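Local atomic coordinates of KLLA0E01827p (Kluyveromyces lactis, PDB entry 6AM0), a protein that probably binds mRNA and acts, as a member of the DCP1 family, as an activator of the mRNA-decapping enzyme. Residues Thr89-Leu93 / Lys156-Tyr160. Sequence-based numbering, arbitrary orientation.
Sequences TPHVL and KKEVY
In the PH-like fold expected of a DCP1-family protein, Pro90 and His91, in the long connection between strands 55-61 and 101-105, meet Glu158 and Tyr160, where the turn after strand 149-153 runs into strand 159-164. Glu158 reaches across with its carboxylate. Its OE2 accepts the backbone N-H of His91, N to OE2 2.9 Å, with an angle of 158° at the hydrogen, and the donor arrives almost in line with the C-O bond. The other oxygen, OE1, takes a weak hydrogen bond from Tyr160 OH and lies in the plane of the tyrosine ring, so each oxygen has its own donor and the carboxylate is restrained against turning. CG of Glu158 stands opposite the carbonyl carbon (chi1 -53°), and the chain beyond it is extended, which brings the acid to the loop. Cut back to alanine, Glu158 would have no carboxylate, and the change is likely to leave the His91 N-H without this acceptor and the Tyr160 hydroxyl without its weak one, and to open a gap beside Pro90. Pro90 meets the hydroxyl end of Tyr160 at the ring edge, near the ring plane, its CB 3.2 Å from Tyr160 OH, and the two side chains cross at about a right angle. Further along, Lys156 bends at chi3 (78°) and again at chi4, and lays its CE over one face of the His91 imidazole, a CH-pi contact 3.7 Å from the centroid. The same lysine runs counter to Leu93, whose CD2 touches Lys156 CD at 3.6 Å. Leu93 also makes backbone hydrogen bonds to a chain of another protein. Behind the contact, Tyr160 packs edge-to-face with Phe114 of strand 114-118 and pairs through its backbone with Ile152 of strand 149-153, while Val159 pairs with Trp42 of strand 36-43.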
ATOM      1  N   THR F  89     -25.007  30.977   8.393  1.00130.93           N
ATOM      2  CA  THR F  89     -26.347  31.526   8.447  1.00128.74           C
ATOM      3  C   THR F  89     -26.434  32.774   7.574  1.00118.48           C
ATOM      4  O   THR F  89     -25.486  33.567   7.543  1.00112.58           O
ATOM      5  CB  THR F  89     -26.708  31.865   9.914  1.00136.28           C
ATOM      6  OG1 THR F  89     -26.933  30.652  10.645  1.00137.42           O
ATOM      7  CG2 THR F  89     -27.935  32.761  10.020  1.00140.94           C
ATOM      8  N   PRO F  90     -27.530  32.964   6.838  1.00115.10           N
ATOM      9  CA  PRO F  90     -27.636  34.129   5.950  1.00107.09           C
ATOM     10  C   PRO F  90     -27.663  35.435   6.729  1.00 96.42           C
ATOM     11  O   PRO F  90     -27.836  35.472   7.948  1.00109.79           O
ATOM     12  CB  PRO F  90     -28.964  33.898   5.223  1.00110.11           C
ATOM     13  CG  PRO F  90     -29.751  33.033   6.160  1.00104.73           C
ATOM     14  CD  PRO F  90     -28.728  32.110   6.755  1.00110.17           C
ATOM     15  N   HIS F  91     -27.494  36.532   5.993  1.00 77.13           N
ATOM     16  CA  HIS F  91     -27.614  37.858   6.586  1.00 81.24           C
ATOM     17  C   HIS F  91     -29.095  38.197   6.690  1.00 76.72           C
ATOM     18  O   HIS F  91     -29.774  38.358   5.669  1.00 85.44           O
ATOM     19  CB  HIS F  91     -26.864  38.902   5.761  1.00 94.60           C
ATOM     20  CG  HIS F  91     -26.851  40.266   6.384  1.00111.38           C
ATOM     21  ND1 HIS F  91     -27.990  41.028   6.533  1.00109.76           N
ATOM     22  CD2 HIS F  91     -25.836  41.006   6.891  1.00121.79           C
ATOM     23  CE1 HIS F  91     -27.679  42.176   7.109  1.00115.44           C
ATOM     24  NE2 HIS F  91     -26.378  42.189   7.335  1.00123.02           N
ATOM     25  N   VAL F  92     -29.602  38.286   7.918  1.00 76.98           N
ATOM     26  CA  VAL F  92     -30.982  38.707   8.121  1.00 72.76           C
ATOM     27  C   VAL F  92     -31.100  40.174   7.726  1.00 74.69           C
ATOM     28  O   VAL F  92     -30.361  41.027   8.231  1.00 82.31           O
ATOM     29  CB  VAL F  92     -31.421  38.475   9.570  1.00 68.65           C
ATOM     30  CG1 VAL F  92     -32.815  39.032   9.792  1.00 84.32           C
ATOM     31  CG2 VAL F  92     -31.386  36.990   9.899  1.00 70.12           C
ATOM     32  N   LEU F  93     -32.023  40.468   6.811  1.00 69.97           N
ATOM     33  CA  LEU F  93     -32.161  41.822   6.292  1.00 72.98           C
ATOM     34  C   LEU F  93     -32.599  42.786   7.385  1.00 83.44           C
ATOM     35  O   LEU F  93     -33.494  42.491   8.182  1.00 85.06           O
ATOM     36  CB  LEU F  93     -33.170  41.855   5.143  1.00 71.77           C
ATOM     37  CG  LEU F  93     -32.789  41.222   3.804  1.00 68.79           C
ATOM     38  CD1 LEU F  93     -34.005  41.147   2.892  1.00 58.72           C
ATOM     39  CD2 LEU F  93     -31.676  42.011   3.144  1.00 76.40           C
ATOM     40  N   LYS F 156     -28.460  39.766  -1.472  1.00 84.71           N
ATOM     41  CA  LYS F 156     -27.174  39.953  -0.814  1.00 89.55           C
ATOM     42  C   LYS F 156     -26.119  38.985  -1.337  1.00 93.90           C
ATOM     43  O   LYS F 156     -25.131  38.716  -0.646  1.00 96.22           O
ATOM     44  CB  LYS F 156     -27.321  39.819   0.701  1.00 83.36           C
ATOM     45  CG  LYS F 156     -28.378  40.736   1.280  1.00 86.19           C
ATOM     46  CD  LYS F 156     -28.282  40.830   2.790  1.00 95.08           C
ATOM     47  CE  LYS F 156     -27.158  41.760   3.215  1.00107.99           C
ATOM     48  NZ  LYS F 156     -27.591  42.698   4.290  1.00119.85           N
ATOM     49  N   LYS F 157     -26.327  38.440  -2.537  1.00 89.42           N
ATOM     50  CA  LYS F 157     -25.340  37.656  -3.275  1.00 80.36           C
ATOM     51  C   LYS F 157     -25.081  36.280  -2.666  1.00 85.08           C
ATOM     52  O   LYS F 157     -24.096  35.623  -3.018  1.00 97.54           O
ATOM     53  CB  LYS F 157     -24.021  38.425  -3.416  1.00 84.60           C
ATOM     54  CG  LYS F 157     -24.171  39.799  -4.052  1.00 86.26           C
ATOM     55  CD  LYS F 157     -22.951  40.661  -3.770  1.00 89.75           C
ATOM     56  CE  LYS F 157     -23.251  42.139  -3.976  1.00 95.30           C
ATOM     57  NZ  LYS F 157     -22.141  42.984  -3.454  1.00100.03           N
ATOM     58  N   GLU F 158     -25.930  35.823  -1.751  1.00 79.83           N
ATOM     59  CA  GLU F 158     -25.923  34.414  -1.385  1.00 67.71           C
ATOM     60  C   GLU F 158     -26.476  33.589  -2.542  1.00 68.42           C
ATOM     61  O   GLU F 158     -27.338  34.043  -3.297  1.00 79.99           O
ATOM     62  CB  GLU F 158     -26.759  34.177  -0.126  1.00 71.22           C
ATOM     63  CG  GLU F 158     -26.391  35.060   1.051  1.00 86.74           C
ATOM     64  CD  GLU F 158     -27.503  35.150   2.082  1.00108.34           C
ATOM     65  OE1 GLU F 158     -28.645  34.744   1.772  1.00110.80           O
ATOM     66  OE2 GLU F 158     -27.234  35.632   3.204  1.00114.61           O
ATOM     67  N   VAL F 159     -25.966  32.371  -2.689  1.00 63.76           N
ATOM     68  CA  VAL F 159     -26.385  31.487  -3.772  1.00 69.34           C
ATOM     69  C   VAL F 159     -26.952  30.217  -3.163  1.00 79.49           C
ATOM     70  O   VAL F 159     -26.229  29.461  -2.503  1.00 83.81           O
ATOM     71  CB  VAL F 159     -25.234  31.163  -4.734  1.00 68.28           C
ATOM     72  CG1 VAL F 159     -25.666  30.079  -5.709  1.00 72.52           C
ATOM     73  CG2 VAL F 159     -24.814  32.414  -5.485  1.00 63.81           C
ATOM     74  N   TYR F 160     -28.241  29.980  -3.393  1.00 74.39           N
ATOM     75  CA  TYR F 160     -28.921  28.803  -2.884  1.00 57.43           C
ATOM     76  C   TYR F 160     -29.475  27.977  -4.034  1.00 68.01           C
ATOM     77  O   TYR F 160     -29.684  28.469  -5.146  1.00 78.79           O
ATOM     78  CB  TYR F 160     -30.070  29.167  -1.940  1.00 57.85           C
ATOM     79  CG  TYR F 160     -29.661  29.883  -0.680  1.00 61.28           C
ATOM     80  CD1 TYR F 160     -29.222  29.180   0.431  1.00 65.74           C
ATOM     81  CD2 TYR F 160     -29.746  31.263  -0.591  1.00 61.39           C
ATOM     82  CE1 TYR F 160     -28.862  29.833   1.589  1.00 69.02           C
ATOM     83  CE2 TYR F 160     -29.391  31.924   0.560  1.00 66.41           C
ATOM     84  CZ  TYR F 160     -28.948  31.207   1.646  1.00 71.89           C
ATOM     85  OH  TYR F 160     -28.590  31.870   2.797  1.00 79.36           O
TER